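Local coordinates for protein 378aa long hypothetical citrate synthase (Sulfolobus tokodaii, PDB 1VGM) that is of unassigned function but belongs to the citrate synthase family, largely helical proteins, and is built here from two chains, at residues N41-S44 / Y45-I49; P58-Q61 / Q62-Q65; W242-E245 / K246-G250. All blocks are in the same frame, centred on the assembly; numbering follows the deposited sequence.

Contact 1: residues N41-S44 / Y45-I49; sequences NYAS and YEELI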
ATOM      1  N   ASN A  41      -0.928 -23.790 -22.866  1.00  5.24           N
ATOM      2  CA  ASN A  41      -0.514 -24.905 -23.712  1.00 10.36           C
ATOM      3  C   ASN A  41       0.448 -24.495 -24.826  1.00  8.54           C
ATOM      4  O   ASN A  41       1.341 -25.256 -25.176  1.00  7.10           O
ATOM      5  CB  ASN A  41      -1.737 -25.585 -24.330  1.00  9.40           C
ATOM      6  CG  ASN A  41      -2.518 -26.395 -23.323  1.00  9.35           C
ATOM      7  OD1 ASN A  41      -3.745 -26.476 -23.393  1.00 10.99           O
ATOM      8  ND2 ASN A  41      -1.809 -27.009 -22.377  1.00  6.36           N
ATOM      9  N   TYR A  42       0.259 -23.311 -25.398  1.00  9.01           N
ATOM     10  CA  TYR A  42       0.898 -23.005 -26.673  1.00 10.47           C
ATOM     11  C   TYR A  42       1.753 -21.745 -26.644  1.00 10.42           C
ATOM     12  O   TYR A  42       2.435 -21.424 -27.614  1.00  9.89           O
ATOM     13  CB  TYR A  42      -0.156 -22.897 -27.777  1.00  8.90           C
ATOM     14  CG  TYR A  42      -1.025 -24.127 -27.883  1.00 11.88           C
ATOM     15  CD1 TYR A  42      -2.412 -24.038 -27.757  1.00 12.70           C
ATOM     16  CD2 TYR A  42      -0.458 -25.394 -28.059  1.00 14.08           C
ATOM     17  CE1 TYR A  42      -3.214 -25.179 -27.794  1.00 14.70           C
ATOM     18  CE2 TYR A  42      -1.252 -26.542 -28.097  1.00 16.01           C
ATOM     19  CZ  TYR A  42      -2.625 -26.428 -27.959  1.00 16.27           C
ATOM     20  OH  TYR A  42      -3.402 -27.562 -27.942  1.00 18.61           O
ATOM     21  N   ALA A  43       1.735 -21.036 -25.521  1.00  8.56           N
ATOM     22  CA  ALA A  43       2.496 -19.795 -25.408  1.00  8.86           C
ATOM     23  C   ALA A  43       3.457 -19.858 -24.219  1.00  8.03           C
ATOM     24  O   ALA A  43       4.037 -20.909 -23.938  1.00 11.60           O
ATOM     25  CB  ALA A  43       1.533 -18.605 -25.269  1.00  3.50           C
ATOM     26  N   SER A  44       3.629 -18.739 -23.525  1.00  6.35           N
ATOM     27  CA  SER A  44       4.630 -18.645 -22.474  1.00  5.31           C
ATOM     28  C   SER A  44       4.435 -17.346 -21.699  1.00  7.01           C
ATOM     29  O   SER A  44       3.731 -16.449 -22.153  1.00  5.54           O
ATOM     30  CB  SER A  44       6.034 -18.675 -23.083  1.00  7.99           C
ATOM     31  OG  SER A  44       6.289 -17.478 -23.796  1.00 10.29           O
ATOM     32  N   TYR A  45       5.063 -17.237 -20.536  1.00  5.80           N
ATOM     33  CA  TYR A  45       4.888 -16.056 -19.710  1.00  4.50           C
ATOM     34  C   TYR A  45       5.392 -14.810 -20.426  1.00  5.17           C
ATOM     35  O   TYR A  45       4.756 -13.759 -20.371  1.00  7.57           O
ATOM     36  CB  TYR A  45       5.627 -16.235 -18.387  1.00  5.37           C
ATOM     37  CG  TYR A  45       5.426 -15.114 -17.390  1.00  5.01           C
ATOM     38  CD1 TYR A  45       4.144 -14.680 -17.032  1.00  8.13           C
ATOM     39  CD2 TYR A  45       6.522 -14.504 -16.773  1.00  4.93           C
ATOM     40  CE1 TYR A  45       3.965 -13.664 -16.073  1.00  8.34           C
ATOM     41  CE2 TYR A  45       6.353 -13.490 -15.823  1.00  4.80           C
ATOM     42  CZ  TYR A  45       5.079 -13.076 -15.478  1.00  7.41           C
ATOM     43  OH  TYR A  45       4.931 -12.068 -14.546  1.00  9.35           O
ATOM     44  N   GLU A  46       6.534 -14.923 -21.098  1.00  3.33           N
ATOM     45  CA  GLU A  46       7.058 -13.801 -21.879  1.00  5.39           C
ATOM     46  C   GLU A  46       6.078 -13.334 -22.961  1.00  5.64           C
ATOM     47  O   GLU A  46       5.947 -12.134 -23.218  1.00  7.44           O
ATOM     48  CB  GLU A  46       8.397 -14.173 -22.533  1.00  5.83           C
ATOM     49  CG  GLU A  46       9.558 -14.287 -21.556  1.00  5.27           C
ATOM     50  CD  GLU A  46       9.850 -15.718 -21.147  1.00  6.68           C
ATOM     51  OE1 GLU A  46       8.887 -16.508 -20.982  1.00  6.77           O
ATOM     52  OE2 GLU A  46      11.045 -16.048 -20.985  1.00  8.69           O
ATOM     53  N   GLU A  47       5.391 -14.272 -23.602  1.00  5.99           N
ATOM     54  CA  GLU A  47       4.391 -13.892 -24.588  1.00  6.87           C
ATOM     55  C   GLU A  47       3.177 -13.240 -23.936  1.00  5.90           C
ATOM     56  O   GLU A  47       2.611 -12.287 -24.477  1.00  6.81           O
ATOM     57  CB  GLU A  47       3.977 -15.111 -25.407  1.00  8.87           C
ATOM     58  CG  GLU A  47       5.076 -15.571 -26.360  1.00 10.75           C
ATOM     59  CD  GLU A  47       4.791 -16.928 -26.979  1.00  9.66           C
ATOM     60  OE1 GLU A  47       4.433 -16.987 -28.174  1.00 13.88           O
ATOM     61  OE2 GLU A  47       4.931 -17.934 -26.262  1.00  8.46           O
ATOM     62  N   LEU A  48       2.789 -13.738 -22.764  1.00  4.71           N
ATOM     63  CA  LEU A  48       1.715 -13.122 -21.989  1.00  2.46           C
ATOM     64  C   LEU A  48       2.066 -11.736 -21.451  1.00  1.88           C
ATOM     65  O   LEU A  48       1.228 -10.834 -21.450  1.00  8.18           O
ATOM     66  CB  LEU A  48       1.308 -14.025 -20.818  1.00  3.42           C
ATOM     67  CG  LEU A  48       0.197 -13.448 -19.921  1.00  2.82           C
ATOM     68  CD1 LEU A  48      -1.025 -13.057 -20.767  1.00  6.18           C
ATOM     69  CD2 LEU A  48      -0.201 -14.480 -18.868  1.00  2.93           C
ATOM     70  N   ILE A  49       3.301 -11.563 -21.000  1.00  3.71           N
ATOM     71  CA  ILE A  49       3.789 -10.233 -20.661  1.00  6.27           C
ATOM     72  C   ILE A  49       3.501  -9.261 -21.797  1.00  4.13           C
ATOM     73  O   ILE A  49       2.937  -8.188 -21.568  1.00  4.93           O
ATOM     74  CB  ILE A  49       5.313 -10.227 -20.385  1.00  6.69           C
ATOM     75  CG1 ILE A  49       5.621 -10.999 -19.106  1.00  8.14           C
ATOM     76  CG2 ILE A  49       5.815  -8.796 -20.248  1.00  7.75           C
ATOM     77  CD1 ILE A  49       7.119 -11.214 -18.881  1.00  5.03           C
TER
HETATM   78  O   HOH W   1       3.275 -19.115 -28.904  1.00 13.55           O

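Contact 2: residues P58-Q61 / Q62-Q65; sequences PNRQ and QLNQ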
ATOM      1  N   PRO A  58       3.155 -11.395 -29.201  1.00  9.73           N
ATOM      2  CA  PRO A  58       4.282 -10.803 -29.923  1.00  8.66           C
ATOM      3  C   PRO A  58       4.687 -11.659 -31.120  1.00 11.92           C
ATOM      4  O   PRO A  58       4.530 -12.881 -31.099  1.00  7.51           O
ATOM      5  CB  PRO A  58       5.377 -10.745 -28.870  1.00  8.67           C
ATOM      6  CG  PRO A  58       5.115 -11.970 -28.046  1.00  8.66           C
ATOM      7  CD  PRO A  58       3.601 -12.134 -28.005  1.00  6.11           C
ATOM      8  N   ASN A  59       5.219 -11.022 -32.158  1.00 10.35           N
ATOM      9  CA  ASN A  59       5.955 -11.764 -33.167  1.00 12.71           C
ATOM     10  C   ASN A  59       7.338 -12.070 -32.629  1.00 12.78           C
ATOM     11  O   ASN A  59       7.679 -11.686 -31.509  1.00  8.85           O
ATOM     12  CB  ASN A  59       6.066 -10.961 -34.471  1.00 15.17           C
ATOM     13  CG  ASN A  59       6.813  -9.645 -34.296  1.00 15.50           C
ATOM     14  OD1 ASN A  59       7.802  -9.567 -33.570  1.00 14.53           O
ATOM     15  ND2 ASN A  59       6.340  -8.604 -34.975  1.00 20.41           N
ATOM     16  N   ARG A  60       8.134 -12.763 -33.427  1.00 12.24           N
ATOM     17  CA  ARG A  60       9.436 -13.217 -32.974  1.00 13.81           C
ATOM     18  C   ARG A  60      10.309 -12.033 -32.553  1.00 13.88           C
ATOM     19  O   ARG A  60      11.013 -12.101 -31.548  1.00 14.15           O
ATOM     20  CB  ARG A  60      10.126 -14.015 -34.086  1.00 16.19           C
ATOM     21  CG  ARG A  60      11.568 -14.416 -33.775  1.00 23.19           C
ATOM     22  CD  ARG A  60      11.622 -15.582 -32.802  1.00 29.30           C
ATOM     23  NE  ARG A  60      11.010 -16.782 -33.363  1.00 33.69           N
ATOM     24  CZ  ARG A  60      10.295 -17.650 -32.659  1.00 34.31           C
ATOM     25  NH1 ARG A  60       9.838 -18.756 -33.231  1.00 34.20           N
ATOM     26  NH2 ARG A  60      10.038 -17.413 -31.380  1.00 36.07           N
ATOM     27  N   GLN A  61      10.266 -10.946 -33.319  1.00 14.69           N
ATOM     28  CA  GLN A  61      11.096  -9.788 -33.006  1.00 15.53           C
ATOM     29  C   GLN A  61      10.675  -9.162 -31.680  1.00 14.22           C
ATOM     30  O   GLN A  61      11.516  -8.899 -30.815  1.00  9.69           O
ATOM     31  CB  GLN A  61      11.003  -8.741 -34.117  1.00 19.57           C
ATOM     32  CG  GLN A  61      11.364  -9.281 -35.493  1.00 24.93           C
ATOM     33  CD  GLN A  61      10.136  -9.634 -36.319  1.00 28.17           C
ATOM     34  OE1 GLN A  61       9.667  -8.823 -37.125  1.00 27.82           O
ATOM     35  NE2 GLN A  61       9.607 -10.845 -36.119  1.00 18.70           N
ATOM     36  N   GLN A  62       9.375  -8.933 -31.523  1.00 11.86           N
ATOM     37  CA  GLN A  62       8.846  -8.356 -30.293  1.00 13.23           C
ATOM     38  C   GLN A  62       9.103  -9.249 -29.081  1.00 11.46           C
ATOM     39  O   GLN A  62       9.444  -8.751 -28.011  1.00 12.52           O
ATOM     40  CB  GLN A  62       7.344  -8.080 -30.434  1.00 13.09           C
ATOM     41  CG  GLN A  62       7.024  -7.033 -31.507  1.00 11.92           C
ATOM     42  CD  GLN A  62       5.566  -7.045 -31.938  1.00 11.70           C
ATOM     43  OE1 GLN A  62       4.935  -8.097 -32.008  1.00 10.58           O
ATOM     44  NE2 GLN A  62       5.030  -5.870 -32.231  1.00 10.05           N
ATOM     45  N   LEU A  63       8.943 -10.561 -29.243  1.00  9.80           N
ATOM     46  CA  LEU A  63       9.212 -11.499 -28.151  1.00  8.95           C
ATOM     47  C   LEU A  63      10.681 -11.450 -27.742  1.00 13.34           C
ATOM     48  O   LEU A  63      11.001 -11.509 -26.558  1.00 12.66           O
ATOM     49  CB  LEU A  63       8.843 -12.925 -28.562  1.00  8.93           C
ATOM     50  CG  LEU A  63       9.130 -14.075 -27.584  1.00  8.73           C
ATOM     51  CD1 LEU A  63       8.505 -13.805 -26.227  1.00 10.18           C
ATOM     52  CD2 LEU A  63       8.584 -15.367 -28.161  1.00 10.36           C
ATOM     53  N   ASN A  64      11.577 -11.336 -28.718  1.00 13.48           N
ATOM     54  CA  ASN A  64      13.001 -11.235 -28.414  1.00 13.37           C
ATOM     55  C   ASN A  64      13.342  -9.931 -27.698  1.00 12.53           C
ATOM     56  O   ASN A  64      14.292  -9.867 -26.917  1.00 14.25           O
ATOM     57  CB  ASN A  64      13.831 -11.358 -29.694  1.00 16.94           C
ATOM     58  CG  ASN A  64      14.077 -12.807 -30.090  1.00 19.92           C
ATOM     59  OD1 ASN A  64      14.061 -13.698 -29.243  1.00 20.10           O
ATOM     60  ND2 ASN A  64      14.306 -13.046 -31.378  1.00 17.50           N
ATOM     61  N   GLN A  65      12.560  -8.893 -27.954  1.00 14.10           N
ATOM     62  CA  GLN A  65      12.731  -7.651 -27.226  1.00 13.85           C
ATOM     63  C   GLN A  65      12.314  -7.793 -25.759  1.00 13.83           C
ATOM     64  O   GLN A  65      13.022  -7.324 -24.871  1.00 12.21           O
ATOM     65  CB  GLN A  65      11.948  -6.532 -27.925  1.00 18.75           C
ATOM     66  CG  GLN A  65      12.595  -6.116 -29.247  1.00 23.48           C
ATOM     67  CD  GLN A  65      11.771  -5.126 -30.050  1.00 26.12           C
ATOM     68  OE1 GLN A  65      10.569  -5.304 -30.241  1.00 28.26           O
ATOM     69  NE2 GLN A  65      12.424  -4.079 -30.536  1.00 28.97           N
TER

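Contact 3: residues W242-E245 / K246-G250; sequences WFEE and KIIKG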
ATOM      1  N   TRP A 242     -11.319 -37.793   7.502  1.00 12.41           N
ATOM      2  CA  TRP A 242     -11.033 -36.371   7.708  1.00 11.75           C
ATOM      3  C   TRP A 242     -12.176 -35.498   7.192  1.00  9.70           C
ATOM      4  O   TRP A 242     -12.630 -34.577   7.867  1.00  9.70           O
ATOM      5  CB  TRP A 242      -9.733 -35.993   6.985  1.00 10.66           C
ATOM      6  CG  TRP A 242      -9.318 -34.567   7.162  1.00 12.23           C
ATOM      7  CD1 TRP A 242      -8.472 -34.072   8.113  1.00 12.35           C
ATOM      8  CD2 TRP A 242      -9.703 -33.451   6.344  1.00 10.45           C
ATOM      9  NE1 TRP A 242      -8.304 -32.716   7.935  1.00 14.93           N
ATOM     10  CE2 TRP A 242      -9.049 -32.310   6.859  1.00 11.76           C
ATOM     11  CE3 TRP A 242     -10.522 -33.307   5.217  1.00 12.25           C
ATOM     12  CZ2 TRP A 242      -9.186 -31.040   6.284  1.00 10.41           C
ATOM     13  CZ3 TRP A 242     -10.660 -32.040   4.644  1.00 10.60           C
ATOM     14  CH2 TRP A 242      -9.993 -30.926   5.182  1.00 12.51           C
ATOM     15  N   PHE A 243     -12.635 -35.800   5.984  1.00  7.48           N
ATOM     16  CA  PHE A 243     -13.708 -35.040   5.356  1.00  7.99           C
ATOM     17  C   PHE A 243     -14.976 -35.052   6.204  1.00 10.26           C
ATOM     18  O   PHE A 243     -15.603 -34.010   6.406  1.00  9.83           O
ATOM     19  CB  PHE A 243     -14.005 -35.622   3.969  1.00  7.74           C
ATOM     20  CG  PHE A 243     -14.914 -34.773   3.138  1.00  8.99           C
ATOM     21  CD1 PHE A 243     -16.294 -34.913   3.229  1.00  8.74           C
ATOM     22  CD2 PHE A 243     -14.393 -33.840   2.248  1.00 11.95           C
ATOM     23  CE1 PHE A 243     -17.143 -34.124   2.449  1.00 11.68           C
ATOM     24  CE2 PHE A 243     -15.234 -33.045   1.464  1.00 11.94           C
ATOM     25  CZ  PHE A 243     -16.606 -33.191   1.560  1.00 10.69           C
ATOM     26  N   GLU A 244     -15.364 -36.229   6.686  1.00 11.49           N
ATOM     27  CA  GLU A 244     -16.594 -36.349   7.467  1.00 13.16           C
ATOM     28  C   GLU A 244     -16.442 -35.578   8.782  1.00 12.93           C
ATOM     29  O   GLU A 244     -17.361 -34.890   9.222  1.00 14.46           O
ATOM     30  CB  GLU A 244     -16.911 -37.824   7.753  1.00 12.77           C
ATOM     31  CG  GLU A 244     -18.108 -38.043   8.690  1.00 16.45           C
ATOM     32  CD  GLU A 244     -19.446 -37.678   8.055  1.00 20.10           C
ATOM     33  OE1 GLU A 244     -20.435 -37.476   8.801  1.00 22.80           O
ATOM     34  OE2 GLU A 244     -19.513 -37.601   6.813  1.00 16.71           O
ATOM     35  N   GLU A 245     -15.268 -35.687   9.393  1.00 14.70           N
ATOM     36  CA  GLU A 245     -15.026 -35.078  10.695  1.00 15.38           C
ATOM     37  C   GLU A 245     -14.949 -33.555  10.604  1.00 16.54           C
ATOM     38  O   GLU A 245     -15.662 -32.843  11.311  1.00 13.47           O
ATOM     39  CB  GLU A 245     -13.733 -35.630  11.295  1.00 15.39           C
ATOM     40  CG  GLU A 245     -13.383 -35.061  12.660  1.00 17.53           C
ATOM     41  CD  GLU A 245     -12.031 -35.536  13.157  1.00 19.39           C
ATOM     42  OE1 GLU A 245     -11.336 -34.751  13.835  1.00 27.99           O
ATOM     43  OE2 GLU A 245     -11.657 -36.690  12.877  1.00 20.89           O
ATOM     44  N   LYS A 246     -14.079 -33.052   9.737  1.00 16.02           N
ATOM     45  CA  LYS A 246     -13.812 -31.619   9.697  1.00 17.28           C
ATOM     46  C   LYS A 246     -14.877 -30.861   8.921  1.00 17.85           C
ATOM     47  O   LYS A 246     -15.297 -29.778   9.331  1.00 15.66           O
ATOM     48  CB  LYS A 246     -12.440 -31.357   9.079  1.00 19.26           C
ATOM     49  CG  LYS A 246     -11.284 -31.838   9.938  1.00 20.87           C
ATOM     50  CD  LYS A 246     -11.229 -31.086  11.262  1.00 23.88           C
ATOM     51  CE  LYS A 246      -9.813 -31.038  11.835  1.00 29.08           C
ATOM     52  NZ  LYS A 246      -9.432 -32.296  12.541  1.00 27.52           N
ATOM     53  N   ILE A 247     -15.317 -31.431   7.804  1.00 17.23           N
ATOM     54  CA  ILE A 247     -16.167 -30.700   6.873  1.00 17.62           C
ATOM     55  C   ILE A 247     -17.660 -30.959   7.075  1.00 16.79           C
ATOM     56  O   ILE A 247     -18.444 -30.013   7.156  1.00 16.74           O
ATOM     57  CB  ILE A 247     -15.779 -31.017   5.416  1.00 18.80           C
ATOM     58  CG1 ILE A 247     -14.342 -30.560   5.171  1.00 19.12           C
ATOM     59  CG2 ILE A 247     -16.717 -30.307   4.449  1.00 18.48           C
ATOM     60  CD1 ILE A 247     -13.767 -31.053   3.879  1.00 29.64           C
ATOM     61  N   ILE A 248     -18.053 -32.227   7.165  1.00 16.19           N
ATOM     62  CA  ILE A 248     -19.464 -32.565   7.361  1.00 17.44           C
ATOM     63  C   ILE A 248     -19.930 -32.334   8.800  1.00 19.02           C
ATOM     64  O   ILE A 248     -20.899 -31.617   9.033  1.00 17.78           O
ATOM     65  CB  ILE A 248     -19.759 -34.030   6.982  1.00 17.50           C
ATOM     66  CG1 ILE A 248     -19.361 -34.287   5.524  1.00 18.10           C
ATOM     67  CG2 ILE A 248     -21.247 -34.328   7.180  1.00 16.74           C
ATOM     68  CD1 ILE A 248     -20.179 -33.513   4.499  1.00 17.35           C
ATOM     69  N   LYS A 249     -19.245 -32.941   9.763  1.00 18.81           N
ATOM     70  CA  LYS A 249     -19.617 -32.773  11.163  1.00 22.67           C
ATOM     71  C   LYS A 249     -19.141 -31.445  11.743  1.00 21.36           C
ATOM     72  O   LYS A 249     -19.897 -30.761  12.427  1.00 21.21           O
ATOM     73  CB  LYS A 249     -19.064 -33.925  12.002  1.00 23.37           C
ATOM     74  CG  LYS A 249     -19.742 -35.256  11.731  1.00 28.58           C
ATOM     75  CD  LYS A 249     -19.269 -36.317  12.710  1.00 32.65           C
ATOM     76  CE  LYS A 249     -19.760 -36.020  14.117  1.00 34.67           C
ATOM     77  NZ  LYS A 249     -19.121 -36.915  15.124  1.00 41.12           N
ATOM     78  N   GLY A 250     -17.889 -31.085  11.474  1.00 22.30           N
ATOM     79  CA  GLY A 250     -17.339 -29.852  12.011  1.00 23.21           C
ATOM     80  C   GLY A 250     -17.753 -28.627  11.212  1.00 24.44           C
ATOM     81  O   GLY A 250     -17.405 -27.496  11.561  1.00 26.90           O
TER

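Contact 1: residues N41-S44 / Y45-I49
Ser-44 OG is held twice by Glu-47, once by its carboxylate and once by its backbone. The hydroxyl donates to Glu-47 OE2 at 2.9 Å, on the carboxylate's anti lone pair, the one turned away from the other oxygen. It also accepts from Glu-47 N at 3.3 Å, a weak but fairly straight bond with an N-H...O angle of 158°. The first torsion of Ser-44, 70°, sets OG between the backbone N and the carbonyl carbon, where it can reach both the N-H and the carboxylate of Glu-47. Glu-47 cooperates: with CG beside its own N and the chain extended beyond it (chi2 169°), the side chain runs back along the helix start toward the loop. OE2 thereby also comes within 3.6 Å of the methyl carbon CB of Ala-43, the residue at which the chain leaves helix 36-42. The backbone turn is closed by Leu-48 N, which donates to Ser-44 O at 2.9 Å. The other carboxylate oxygen has different partners. A water donates to Glu-47 OE1 at 2.5 Å and to Tyr-42 O at 2.8 Å, joining the end of the preceding helix to the new one, and Arg-378 of the second subunit forms a salt bridge with the same OE1. This arginine would be expected to favour the charged carboxylate. Among the first-turn N-H groups, Tyr-45 N finds an acceptor in Asp-175 on helix 168-180, while the neighbouring carboxylate of Glu-46 accepts from Tyr-153 N. The whole is a serine N-cap at the short break between two consecutive helices, 36-42 and 45-54, with the glutamate three residues on reaching back to the capping hydroxyl and outward to the subunit interface.

Contact 2: residues P58-Q61 / Q62-Q65
Opposed first torsions bring Asn-59 and Gln-62 together: CG of Asn-59 stands between N and the carbonyl carbon (chi1 61°), whereas Gln-62 keeps CG beside its own N (chi1 -64°) and extends backward along the chain. Two reciprocal bonds result. Asn-59 OD1 accepts from Gln-62 N at 2.7 Å, almost linearly, and Gln-62 OE1 accepts from Asn-59 N at 2.9 Å on a lone pair in its carbonyl plane. The two side-chain amides lie stacked, their planes 22° apart, although the chains cross at about a right angle. Leu-63 N adds the first helical bond, to Asn-59 O at 2.8 Å. Beside this polar start the ring of Pro-58 packs on the first turn: Pro-58 CG meets Leu-63 CB at 3.9 Å, and Pro-58 CB lies 3.7 Å from Gln-62 CB. Leu-63 CD2 touches the edge of the Arg-60 guanidinium near its plane, and Ile-375 of the second subunit packs on both residues. Each amide oxygen thus accepts a backbone N-H, a capping box formed by uncharged groups, so the start of helix 60-71 is closed without a carboxylate.

Contact 3: residues W242-E245 / K246-G250
Lys-246 CG lies over one face of the Trp-242 indole, 3.7 Å above the plane and offset toward the rim, a CH-pi contact with the five-membered ring; the aliphatic chain crosses the indole at about a right angle. The first two torsions of Lys-246, -68° and -64°, fold it against the ring, while Trp-242 NE1 is occupied by Glu-232 of helix 222-233. The Phe-243 ring receives Ile-247 on one face, with CB centred 4.3 Å from the ring centroid. Ile-247 CD1 fits into the corner formed by the two aromatic side chains, 3.3 Å from both Trp-242 CZ3 and Phe-243 CD2, which is tight packing. From Ile-248, CD1 approaches Phe-243 CE1 at 3.7 Å. Buried Phe-243 and Ile-247 also meet helix 284-304 and Leu-254, so this side faces the protein. On the outer side, the carboxylate of Glu-244 lies against the branched carbons of Ile-248, and Lys-246 NZ makes a weak salt bridge with Glu-245 OE1 at 3.4 Å, the two chains running side by side. Along the backbone, Lys-246 N bonds to Trp-242 O, four residues back. Phe-243 O accepts twice: from Ile-247 N, which comes from above the carbonyl plane, and from Ile-248 N at 3.1 Å, within it. Lys-249 N then bonds to Glu-244 O at 2.8 Å and Gly-250 N to Glu-245 O, each five residues back. The step from a four-residue to a five-residue spacing is the mark of a pi-type turn, here widening the last turns of helix 239-249.

Contacts 1 and 2 cap successive helices, 45-54 and 60-71, and touch each other: Leu-63 CD1 packs 3.7 Å from Glu-46 CB. Arg-378 of the second subunit forms a salt bridge with Glu-47 and a hydrogen bond with Pro-58 O, at a shared subunit interface. Their caps differ: contact 1 uses a hydroxyl and a carboxylate among largely buried residues, contact 2 neutral amides in a more exposed setting. Contact 3, about 52 Å from contact 2 between centres and touched by no other chain, ends a helix: Phe-243 and Ile-247 are buried against helix 284-304, Glu-244, Glu-245 and Lys-249 lie at the surface, and its chemistry is aromatic-aliphatic packing and wide backbone turns, not N-capping.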